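Putative lipase (PDB 3BZW) probably hydrolyses ester bonds of lipids, perhaps lysophospholipids, as a member of the GDSL-like SGNH hydrolase family. Local coordinates at residues Asp51-Trp56 and Arg250-Leu255; Gly30-Ser35 and Asp90-Phe95; Ser35-Asn40 and Lys47-Phe52. All coordinates share one frame; numbering follows the deposited sequence.

Contact 1. Residues Asp51-Trp56 and Arg250-Leu255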
loop_
_atom_site.group_PDB
_atom_site.type_symbol
_atom_site.label_atom_id
_atom_site.label_comp_id
_atom_site.label_asym_id
_atom_site.label_seq_id
_atom_site.Cartn_x
_atom_site.Cartn_y
_atom_site.Cartn_z
ATOM N N ASP A 51 -24.543 -33.168 21.644
ATOM C CA ASP A 51 -24.855 -34.033 22.775
ATOM C C ASP A 51 -24.505 -33.282 24.064
ATOM O O ASP A 51 -25.189 -33.406 25.082
ATOM C CB ASP A 51 -24.042 -35.325 22.687
ATOM C CG ASP A 51 -24.796 -36.524 23.219
ATOM O OD1 ASP A 51 -25.443 -36.398 24.278
ATOM O OD2 ASP A 51 -24.737 -37.595 22.581
ATOM N N PHE A 52 -23.431 -32.500 24.013
ATOM C CA PHE A 52 -23.015 -31.713 25.167
ATOM C C PHE A 52 -24.005 -30.577 25.392
ATOM O O PHE A 52 -24.328 -30.240 26.532
ATOM C CB PHE A 52 -21.616 -31.138 24.945
ATOM C CG PHE A 52 -20.514 -32.134 25.147
ATOM C CD1 PHE A 52 -20.172 -32.560 26.429
ATOM C CD2 PHE A 52 -19.815 -32.645 24.058
ATOM C CE1 PHE A 52 -19.143 -33.483 26.630
ATOM C CE2 PHE A 52 -18.781 -33.570 24.242
ATOM C CZ PHE A 52 -18.444 -33.988 25.531
ATOM N N LEU A 53 -24.488 -29.988 24.303
ATOM C CA LEU A 53 -25.448 -28.896 24.406
ATOM C C LEU A 53 -26.772 -29.418 24.952
ATOM O O LEU A 53 -27.488 -28.706 25.660
ATOM C CB LEU A 53 -25.658 -28.234 23.040
ATOM C CG LEU A 53 -24.470 -27.419 22.517
ATOM C CD1 LEU A 53 -24.786 -26.888 21.127
ATOM C CD2 LEU A 53 -24.172 -26.269 23.471
ATOM N N LYS A 54 -27.094 -30.664 24.620
ATOM C CA LYS A 54 -28.319 -31.280 25.109
ATOM C C LYS A 54 -28.216 -31.353 26.629
ATOM O O LYS A 54 -29.151 -31.022 27.357
ATOM C CB LYS A 54 -28.463 -32.694 24.541
ATOM C CG LYS A 54 -29.772 -33.372 24.912
ATOM C CD LYS A 54 -29.820 -34.823 24.444
ATOM C CE LYS A 54 -28.947 -35.716 25.309
ATOM N NZ LYS A 54 -29.015 -37.139 24.868
ATOM N N GLU A 55 -27.047 -31.781 27.087
ATOM C CA GLU A 55 -26.731 -31.939 28.501
ATOM C C GLU A 55 -26.653 -30.626 29.280
ATOM O O GLU A 55 -27.243 -30.496 30.353
ATOM C CB GLU A 55 -25.397 -32.682 28.617
ATOM C CG GLU A 55 -24.781 -32.753 30.003
ATOM C CD GLU A 55 -23.367 -33.316 29.954
ATOM O OE1 GLU A 55 -23.149 -34.296 29.208
ATOM O OE2 GLU A 55 -22.478 -32.788 30.655
ATOM N N TRP A 56 -25.931 -29.656 28.728
ATOM C CA TRP A 56 -25.731 -28.370 29.389
ATOM C C TRP A 56 -26.877 -27.371 29.310
ATOM O O TRP A 56 -27.122 -26.628 30.261
ATOM C CB TRP A 56 -24.477 -27.678 28.840
ATOM C CG TRP A 56 -23.218 -28.488 28.877
ATOM C CD1 TRP A 56 -22.866 -29.430 29.805
ATOM C CD2 TRP A 56 -22.091 -28.344 28.006
ATOM N NE1 TRP A 56 -21.584 -29.874 29.569
ATOM C CE2 TRP A 56 -21.085 -29.224 28.470
ATOM C CE3 TRP A 56 -21.829 -27.552 26.879
ATOM C CZ2 TRP A 56 -19.837 -29.333 27.847
ATOM C CZ3 TRP A 56 -20.584 -27.660 26.258
ATOM C CH2 TRP A 56 -19.606 -28.546 26.747
ATOM N N ARG A 250 -14.845 -28.866 23.431
ATOM C CA ARG A 250 -14.351 -27.495 23.339
ATOM C C ARG A 250 -15.238 -26.756 22.334
ATOM O O ARG A 250 -15.587 -25.590 22.531
ATOM C CB ARG A 250 -12.881 -27.475 22.894
ATOM C CG ARG A 250 -12.338 -26.069 22.642
ATOM C CD ARG A 250 -10.828 -25.979 22.813
ATOM N NE ARG A 250 -10.353 -24.621 22.541
ATOM C CZ ARG A 250 -9.182 -24.135 22.938
ATOM N NH1 ARG A 250 -8.342 -24.891 23.639
ATOM N NH2 ARG A 250 -8.854 -22.883 22.640
HETATM N N MSE A 251 -15.617 -27.451 21.266
HETATM C CA MSE A 251 -16.494 -26.878 20.243
HETATM C C MSE A 251 -17.840 -26.494 20.858
HETATM O O MSE A 251 -18.337 -25.383 20.661
HETATM C CB MSE A 251 -16.737 -27.896 19.124
HETATM C CG MSE A 251 -15.574 -28.069 18.162
HETATM SE SE MSE A 251 -15.729 -29.707 17.124
HETATM C CE MSE A 251 -17.482 -29.411 16.376
ATOM N N ALA A 252 -18.423 -27.428 21.604
ATOM C CA ALA A 252 -19.717 -27.208 22.245
ATOM C C ALA A 252 -19.670 -26.062 23.246
ATOM O O ALA A 252 -20.566 -25.212 23.281
ATOM C CB ALA A 252 -20.183 -28.493 22.938
ATOM N N ARG A 253 -18.620 -26.027 24.060
ATOM C CA ARG A 253 -18.497 -24.968 25.051
ATOM C C ARG A 253 -18.331 -23.616 24.355
ATOM O O ARG A 253 -18.831 -22.590 24.827
ATOM C CB ARG A 253 -17.305 -25.234 25.969
ATOM C CG ARG A 253 -17.442 -24.570 27.320
ATOM C CD ARG A 253 -18.487 -25.279 28.162
ATOM N NE ARG A 253 -18.978 -24.415 29.230
ATOM C CZ ARG A 253 -19.862 -24.792 30.147
ATOM N NH1 ARG A 253 -20.352 -26.027 30.134
ATOM N NH2 ARG A 253 -20.265 -23.928 31.071
ATOM N N THR A 254 -17.624 -23.620 23.230
ATOM C CA THR A 254 -17.413 -22.394 22.464
ATOM C C THR A 254 -18.768 -21.945 21.937
ATOM O O THR A 254 -19.162 -20.789 22.080
ATOM C CB THR A 254 -16.469 -22.645 21.267
ATOM O OG1 THR A 254 -15.168 -22.994 21.754
ATOM C CG2 THR A 254 -16.360 -21.402 20.389
ATOM N N LEU A 255 -19.480 -22.887 21.340
ATOM C CA LEU A 255 -20.795 -22.632 20.767
ATOM C C LEU A 255 -21.755 -22.099 21.830
ATOM O O LEU A 255 -22.541 -21.185 21.572
ATOM C CB LEU A 255 -21.325 -23.935 20.161
ATOM C CG LEU A 255 -22.406 -23.895 19.085
ATOM C CD1 LEU A 255 -22.084 -22.832 18.044
ATOM C CD2 LEU A 255 -22.495 -25.279 18.442
#
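The indole of Trp56 is held between Arg253 on one face and the backbone of its own helix on the other. Arg253 NH1 lies 3.6 Å from Trp56 CD2, above the middle of the ring system, and the guanidinium carbon stands almost on the normal of the six-membered ring, a cation-pi contact of 4.7 Å from Arg253 CZ to that ring's centroid. The two planes are 66° apart, so the guanidinium stands up from the indole instead of stacking flat on it. Arg253 reaches this place because its chain bends at chi2 (72°), which also lays CD over the same face as a CH-pi contact. Beneath the opposite face, toward the rim, is Phe52 O, while the backbone of Ala252 and Arg253 lines the ring edge, with Trp56 CZ3 3.4 Å from Arg253 N.

Ala252 is the small residue on which the helices close. Its methyl is in contact with both aromatic residues, CB meeting Trp56 CZ3 at 3.4 Å and Phe52 CB at 3.6 Å. Farther along, Leu53 CD1 and Leu255 CD2 touch at 3.9 Å, the two side chains crossing at about a right angle. The segment axes pass 9.3 Å apart at -52°, and apolar side chains and the cation-pi pair carry most of the contact. Arg253 NH2 is hydrogen-bonded to Tyr257 OH, and Pro263 of a second subunit packs on Arg253. Helices 49-57 and 245-258 thus cross one another, while Leu53 packs on Tyr31 and Leu255 on Leu93 of the parallel sheet, and Phe216 of helix 216-219 lies against Leu255.

Contact 2. Residues Gly30-Ser35 and Asp90-Phe95. With ACT (acetate ion), chain G.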
loop_
_atom_site.group_PDB
_atom_site.type_symbol
_atom_site.label_atom_id
_atom_site.label_comp_id
_atom_site.label_asym_id
_atom_site.label_seq_id
_atom_site.Cartn_x
_atom_site.Cartn_y
_atom_site.Cartn_z
ATOM N N GLY A 30 -32.057 -27.989 15.033
ATOM C CA GLY A 30 -31.749 -28.893 13.943
ATOM C C GLY A 30 -30.286 -28.708 13.592
ATOM O O GLY A 30 -29.832 -27.577 13.419
ATOM N N TYR A 31 -29.536 -29.803 13.499
ATOM C CA TYR A 31 -28.117 -29.712 13.172
ATOM C C TYR A 31 -27.823 -30.298 11.795
ATOM O O TYR A 31 -27.906 -31.510 11.587
ATOM C CB TYR A 31 -27.279 -30.431 14.232
ATOM C CG TYR A 31 -27.405 -29.851 15.629
ATOM C CD1 TYR A 31 -28.420 -30.264 16.494
ATOM C CD2 TYR A 31 -26.496 -28.900 16.087
ATOM C CE1 TYR A 31 -28.521 -29.746 17.791
ATOM C CE2 TYR A 31 -26.588 -28.374 17.373
ATOM C CZ TYR A 31 -27.598 -28.800 18.221
ATOM O OH TYR A 31 -27.666 -28.292 19.499
ATOM N N ILE A 32 -27.468 -29.422 10.862
ATOM C CA ILE A 32 -27.168 -29.813 9.490
ATOM C C ILE A 32 -25.662 -29.811 9.247
ATOM O O ILE A 32 -24.963 -28.889 9.672
ATOM C CB ILE A 32 -27.867 -28.835 8.508
ATOM C CG1 ILE A 32 -29.384 -28.999 8.634
ATOM C CG2 ILE A 32 -27.395 -29.074 7.071
ATOM C CD1 ILE A 32 -30.189 -28.011 7.816
ATOM N N GLY A 33 -25.156 -30.848 8.579
ATOM C CA GLY A 33 -23.727 -30.895 8.310
ATOM C C GLY A 33 -23.141 -32.192 7.772
ATOM O O GLY A 33 -23.778 -32.912 6.998
ATOM N N ASP A 34 -21.909 -32.484 8.189
ATOM C CA ASP A 34 -21.200 -33.676 7.738
ATOM C C ASP A 34 -20.824 -34.634 8.868
ATOM O O ASP A 34 -21.515 -34.715 9.881
ATOM C CB ASP A 34 -19.942 -33.276 6.948
ATOM C CG ASP A 34 -19.082 -32.257 7.684
ATOM O OD1 ASP A 34 -18.929 -32.375 8.917
ATOM O OD2 ASP A 34 -18.548 -31.340 7.025
ATOM N N SER A 35 -19.724 -35.362 8.692
ATOM C CA SER A 35 -19.295 -36.337 9.695
ATOM C C SER A 35 -19.007 -35.756 11.074
ATOM O O SER A 35 -19.181 -36.436 12.088
ATOM C CB SER A 35 -18.065 -37.101 9.196
ATOM O OG SER A 35 -17.632 -38.048 10.152
ATOM N N ASP A 90 -36.897 -25.013 16.689
ATOM C CA ASP A 90 -36.824 -23.598 17.055
ATOM C C ASP A 90 -35.692 -22.867 16.349
ATOM O O ASP A 90 -35.817 -21.695 16.007
ATOM C CB ASP A 90 -36.620 -23.441 18.565
ATOM C CG ASP A 90 -37.767 -23.996 19.367
ATOM O OD1 ASP A 90 -38.925 -23.651 19.051
ATOM O OD2 ASP A 90 -37.510 -24.770 20.314
ATOM N N ALA A 91 -34.576 -23.556 16.151
ATOM C CA ALA A 91 -33.424 -22.949 15.490
ATOM C C ALA A 91 -32.677 -23.988 14.666
ATOM O O ALA A 91 -32.886 -25.191 14.825
ATOM C CB ALA A 91 -32.496 -22.324 16.528
ATOM N N ILE A 92 -31.798 -23.512 13.794
ATOM C CA ILE A 92 -31.036 -24.389 12.917
ATOM C C ILE A 92 -29.583 -23.961 12.784
ATOM O O ILE A 92 -29.290 -22.787 12.554
ATOM C CB ILE A 92 -31.651 -24.402 11.502
ATOM C CG1 ILE A 92 -33.108 -24.852 11.584
ATOM C CG2 ILE A 92 -30.849 -25.323 10.578
ATOM C CD1 ILE A 92 -33.823 -24.807 10.266
ATOM N N LEU A 93 -28.680 -24.921 12.940
ATOM C CA LEU A 93 -27.255 -24.665 12.789
ATOM C C LEU A 93 -26.772 -25.421 11.555
ATOM O O LEU A 93 -27.099 -26.599 11.369
ATOM C CB LEU A 93 -26.468 -25.143 14.013
ATOM C CG LEU A 93 -26.726 -24.471 15.362
ATOM C CD1 LEU A 93 -25.714 -24.994 16.374
ATOM C CD2 LEU A 93 -26.604 -22.960 15.236
ATOM N N VAL A 94 -26.005 -24.739 10.711
ATOM C CA VAL A 94 -25.469 -25.345 9.500
ATOM C C VAL A 94 -23.947 -25.303 9.609
ATOM O O VAL A 94 -23.342 -24.235 9.574
ATOM C CB VAL A 94 -25.923 -24.574 8.246
ATOM C CG1 VAL A 94 -25.478 -25.315 6.993
ATOM C CG2 VAL A 94 -27.444 -24.405 8.262
ATOM N N PHE A 95 -23.347 -26.481 9.743
ATOM C CA PHE A 95 -21.903 -26.648 9.910
ATOM C C PHE A 95 -21.460 -27.500 8.717
ATOM O O PHE A 95 -21.376 -28.719 8.820
ATOM C CB PHE A 95 -21.685 -27.387 11.237
ATOM C CG PHE A 95 -20.261 -27.437 11.705
ATOM C CD1 PHE A 95 -19.909 -28.266 12.769
ATOM C CD2 PHE A 95 -19.276 -26.655 11.115
ATOM C CE1 PHE A 95 -18.599 -28.314 13.236
ATOM C CE2 PHE A 95 -17.958 -26.697 11.577
ATOM C CZ PHE A 95 -17.624 -27.527 12.636
HETATM C C ACT G . -16.502 -35.466 6.858
HETATM O O ACT G . -15.738 -36.415 6.835
HETATM O OXT ACT G . -17.645 -35.598 6.455
HETATM C CH3 ACT G . -16.040 -34.137 7.398
HETATM O O HOH W 1 -20.693 -30.828 10.465
#
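Gly30-Gly33 and Ala91-Phe95 run as neighbouring parallel strands, 16° apart, joined by four nearly straight 2.9 Å hydrogen bonds: Gly30 N to Ala91 O, Leu93 N to Gly30 O, Ile32 N to Leu93 O and Phe95 N to Ile32 O. Tyr31 and Leu93 lie side by side on one face of the sheet, pointing the same way, with Tyr31 CE2 3.6 Å from Leu93 CD1. On the other face Ile32 CD1 meets Ile92 CG2 at 3.9 Å, and Ile32 CG2 faces Val94 CG1 at 4.2 Å. Helix 74-85 covers this second face.

A side chain at Gly33 would run into Phe95 O and the carbonyl of Ile32, so glycine is what lets the chain turn here. A water links Asp34 N and Phe95 O, accepting from Asp34 N at 3.1 Å and donating to Phe95 O at 2.8 Å. Asp34 CG lies between the backbone N and the carbonyl carbon (chi1 50°), which brings OD1 to Ile36 N as an acceptor, while Thr98 and Asn99 touch the side chain. With the carboxylate replaced by an alanine methyl, Ile36 N would be likely to lose this acceptor and the turn carrying Ser35 to be less firmly held.

Beyond it, Ser35 N donates to acetate OXT at 3.1 Å, and acetate CH3 lies 3.6 Å from Asp34 CG. Gly68 N, Asn99 ND2 and His242 NE2 also bind this ion, which is probably from the crystallisation liquor. Gly33-Asp34-Ser35 at the carboxyl end of an inner strand of the parallel sheet is the GDS signature of SGNH hydrolases, in which the serine is the nucleophile; the acetate's amide donors are consistent with the family's oxyanion hole.

Contact 3. Residues Ser35-Asn40 and Lys47-Phe52. With ACT (acetate ion), chain G.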
loop_
_atom_site.group_PDB
_atom_site.type_symbol
_atom_site.label_atom_id
_atom_site.label_comp_id
_atom_site.label_asym_id
_atom_site.label_seq_id
_atom_site.Cartn_x
_atom_site.Cartn_y
_atom_site.Cartn_z
ATOM N N SER A 35 -19.724 -35.362 8.692
ATOM C CA SER A 35 -19.295 -36.337 9.695
ATOM C C SER A 35 -19.007 -35.756 11.074
ATOM O O SER A 35 -19.181 -36.436 12.088
ATOM C CB SER A 35 -18.065 -37.101 9.196
ATOM O OG SER A 35 -17.632 -38.048 10.152
ATOM N N ILE A 36 -18.567 -34.506 11.123
ATOM C CA ILE A 36 -18.259 -33.887 12.406
ATOM C C ILE A 36 -19.540 -33.685 13.220
ATOM O O ILE A 36 -19.496 -33.477 14.433
ATOM C CB ILE A 36 -17.485 -32.560 12.194
ATOM C CG1 ILE A 36 -16.127 -32.881 11.551
ATOM C CG2 ILE A 36 -17.283 -31.836 13.521
ATOM C CD1 ILE A 36 -15.195 -31.695 11.386
ATOM N N THR A 37 -20.680 -33.786 12.545
ATOM C CA THR A 37 -21.986 -33.644 13.182
ATOM C C THR A 37 -22.697 -35.009 13.262
ATOM O O THR A 37 -23.500 -35.253 14.166
ATOM C CB THR A 37 -22.864 -32.637 12.394
ATOM O OG1 THR A 37 -22.358 -31.308 12.596
ATOM C CG2 THR A 37 -24.313 -32.703 12.850
ATOM N N ASP A 38 -22.377 -35.888 12.315
ATOM C CA ASP A 38 -22.955 -37.236 12.225
ATOM C C ASP A 38 -22.778 -38.030 13.525
ATOM O O ASP A 38 -21.662 -38.184 14.026
ATOM C CB ASP A 38 -22.277 -37.992 11.076
ATOM C CG ASP A 38 -22.973 -39.298 10.714
ATOM O OD1 ASP A 38 -23.706 -39.871 11.553
ATOM O OD2 ASP A 38 -22.762 -39.761 9.573
ATOM N N PRO A 39 -23.881 -38.549 14.089
ATOM C CA PRO A 39 -23.790 -39.327 15.331
ATOM C C PRO A 39 -22.936 -40.581 15.146
ATOM O O PRO A 39 -22.357 -41.097 16.101
ATOM C CB PRO A 39 -25.250 -39.681 15.625
ATOM C CG PRO A 39 -26.011 -38.551 14.997
ATOM C CD PRO A 39 -25.288 -38.358 13.693
ATOM N N ASN A 40 -22.862 -41.060 13.907
ATOM C CA ASN A 40 -22.116 -42.271 13.574
ATOM C C ASN A 40 -20.604 -42.124 13.429
ATOM O O ASN A 40 -19.905 -43.123 13.246
ATOM C CB ASN A 40 -22.665 -42.872 12.278
ATOM C CG ASN A 40 -24.074 -43.395 12.427
ATOM O OD1 ASN A 40 -24.775 -43.605 11.437
ATOM N ND2 ASN A 40 -24.498 -43.615 13.665
ATOM N N LYS A 47 -18.293 -38.293 21.499
ATOM C CA LYS A 47 -19.510 -37.657 21.989
ATOM C C LYS A 47 -19.527 -36.335 21.226
ATOM O O LYS A 47 -18.586 -35.542 21.330
ATOM C CB LYS A 47 -19.420 -37.411 23.496
ATOM C CG LYS A 47 -20.676 -36.811 24.112
ATOM C CD LYS A 47 -20.567 -36.768 25.629
ATOM C CE LYS A 47 -21.821 -36.192 26.263
ATOM N NZ LYS A 47 -21.706 -36.140 27.747
ATOM N N LYS A 48 -20.583 -36.109 20.449
ATOM C CA LYS A 48 -20.687 -34.903 19.628
ATOM C C LYS A 48 -21.129 -33.621 20.337
ATOM O O LYS A 48 -21.785 -33.660 21.381
ATOM C CB LYS A 48 -21.589 -35.179 18.418
ATOM C CG LYS A 48 -20.954 -36.108 17.370
ATOM C CD LYS A 48 -20.855 -37.562 17.851
ATOM C CE LYS A 48 -20.125 -38.439 16.836
ATOM N NZ LYS A 48 -20.097 -39.882 17.244
ATOM N N TYR A 49 -20.766 -32.486 19.744
ATOM C CA TYR A 49 -21.079 -31.186 20.323
ATOM C C TYR A 49 -22.552 -30.979 20.673
ATOM O O TYR A 49 -22.862 -30.382 21.704
ATOM C CB TYR A 49 -20.575 -30.067 19.398
ATOM C CG TYR A 49 -21.300 -29.938 18.076
ATOM C CD1 TYR A 49 -22.402 -29.094 17.945
ATOM C CD2 TYR A 49 -20.871 -30.641 16.949
ATOM C CE1 TYR A 49 -23.060 -28.947 16.723
ATOM C CE2 TYR A 49 -21.524 -30.504 15.721
ATOM C CZ TYR A 49 -22.615 -29.656 15.617
ATOM O OH TYR A 49 -23.256 -29.502 14.408
ATOM N N TRP A 50 -23.461 -31.469 19.837
ATOM C CA TRP A 50 -24.880 -31.300 20.127
ATOM C C TRP A 50 -25.324 -32.141 21.322
ATOM O O TRP A 50 -26.351 -31.863 21.945
ATOM C CB TRP A 50 -25.738 -31.631 18.899
ATOM C CG TRP A 50 -25.286 -32.825 18.118
ATOM C CD1 TRP A 50 -24.541 -32.821 16.971
ATOM C CD2 TRP A 50 -25.533 -34.197 18.430
ATOM N NE1 TRP A 50 -24.311 -34.108 16.548
ATOM C CE2 TRP A 50 -24.908 -34.973 17.428
ATOM C CE3 TRP A 50 -26.223 -34.850 19.461
ATOM C CZ2 TRP A 50 -24.951 -36.370 17.425
ATOM C CZ3 TRP A 50 -26.266 -36.244 19.458
ATOM C CH2 TRP A 50 -25.631 -36.986 18.444
ATOM N N ASP A 51 -24.543 -33.168 21.644
ATOM C CA ASP A 51 -24.855 -34.033 22.775
ATOM C C ASP A 51 -24.505 -33.282 24.064
ATOM O O ASP A 51 -25.189 -33.406 25.082
ATOM C CB ASP A 51 -24.042 -35.325 22.687
ATOM C CG ASP A 51 -24.796 -36.524 23.219
ATOM O OD1 ASP A 51 -25.443 -36.398 24.278
ATOM O OD2 ASP A 51 -24.737 -37.595 22.581
ATOM N N PHE A 52 -23.431 -32.500 24.013
ATOM C CA PHE A 52 -23.015 -31.713 25.167
ATOM C C PHE A 52 -24.005 -30.577 25.392
ATOM O O PHE A 52 -24.328 -30.240 26.532
ATOM C CB PHE A 52 -21.616 -31.138 24.945
ATOM C CG PHE A 52 -20.514 -32.134 25.147
ATOM C CD1 PHE A 52 -20.172 -32.560 26.429
ATOM C CD2 PHE A 52 -19.815 -32.645 24.058
ATOM C CE1 PHE A 52 -19.143 -33.483 26.630
ATOM C CE2 PHE A 52 -18.781 -33.570 24.242
ATOM C CZ PHE A 52 -18.444 -33.988 25.531
HETATM C C ACT G . -16.502 -35.466 6.858
HETATM O O ACT G . -15.738 -36.415 6.835
HETATM O OXT ACT G . -17.645 -35.598 6.455
HETATM C CH3 ACT G . -16.040 -34.137 7.398
#
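Thr37 is gripped at two points by aromatic residues that open helix 49-57. Trp50 NE1 donates to Thr37 O at 2.8 Å, with an N-H...O angle of 155°; the acceptor lies close to the indole plane and the donor in the carbonyl plane, on a lone pair, so the bond is well aligned with both flat groups. The hydroxyl of Tyr49 donates to Thr37 OG1, with Tyr49 OH 2.7 Å from that oxygen, which sits at the edge of the phenol ring, near its plane.

The same indole continues past its nitrogen to Pro39, whose CG meets Trp50 CZ2 at 3.4 Å. One face of Trp50 is covered toward the rim by Lys48 CB, and Trp50 CD1 in turn lies over the centre of the Tyr49 ring. Trp50 can fold back over its own helix start because CG is placed between the backbone N and the carbonyl carbon (chi1 41°).

These pairs fasten the turn after strand 28-33 to the first turn of helix 49-57, a beta-alpha connection that in SGNH hydrolases carries the GDS motif at its start. Lys48, at the N-cap position of that helix, turns its side chain back along the loop. Lys48 CE passes 3.2 Å from Asp38 O, and Lys48 NZ donates to Pro39 O at 2.8 Å from well above the carbonyl plane. Ile46 O and Cys41 O also accept from this amino group, so a buried ammonium would be met by three backbone carbonyls. Asp38 OD1 accepts from Asn40 N at 2.8 Å in an Asx turn, while OD2 accepts from Ser67 N.

From the N terminus, strand 28-33 and the turn after it supply Gly30-Ser35 to contact 2, and the chain passes through Ser35 straight into contact 3, which closes a loop of six intervening residues at the start of helix 49-57. Contact 3 is nested inside the 54-residue loop that contact 2 closes when the chain returns as strand 91-95. Contact 1 begins on Asp51 and Phe52, where contact 3 ends, and waits 193 residues for helix 245-258, so it crosses contact 2. Together they tie the parallel sheet, the loop after strand 28-33, which probably carries the nucleophile, and two helices into one body: Met251 packs on Phe95, Tyr49 and Ile36, and Tyr31 meets Tyr49 and Trp50.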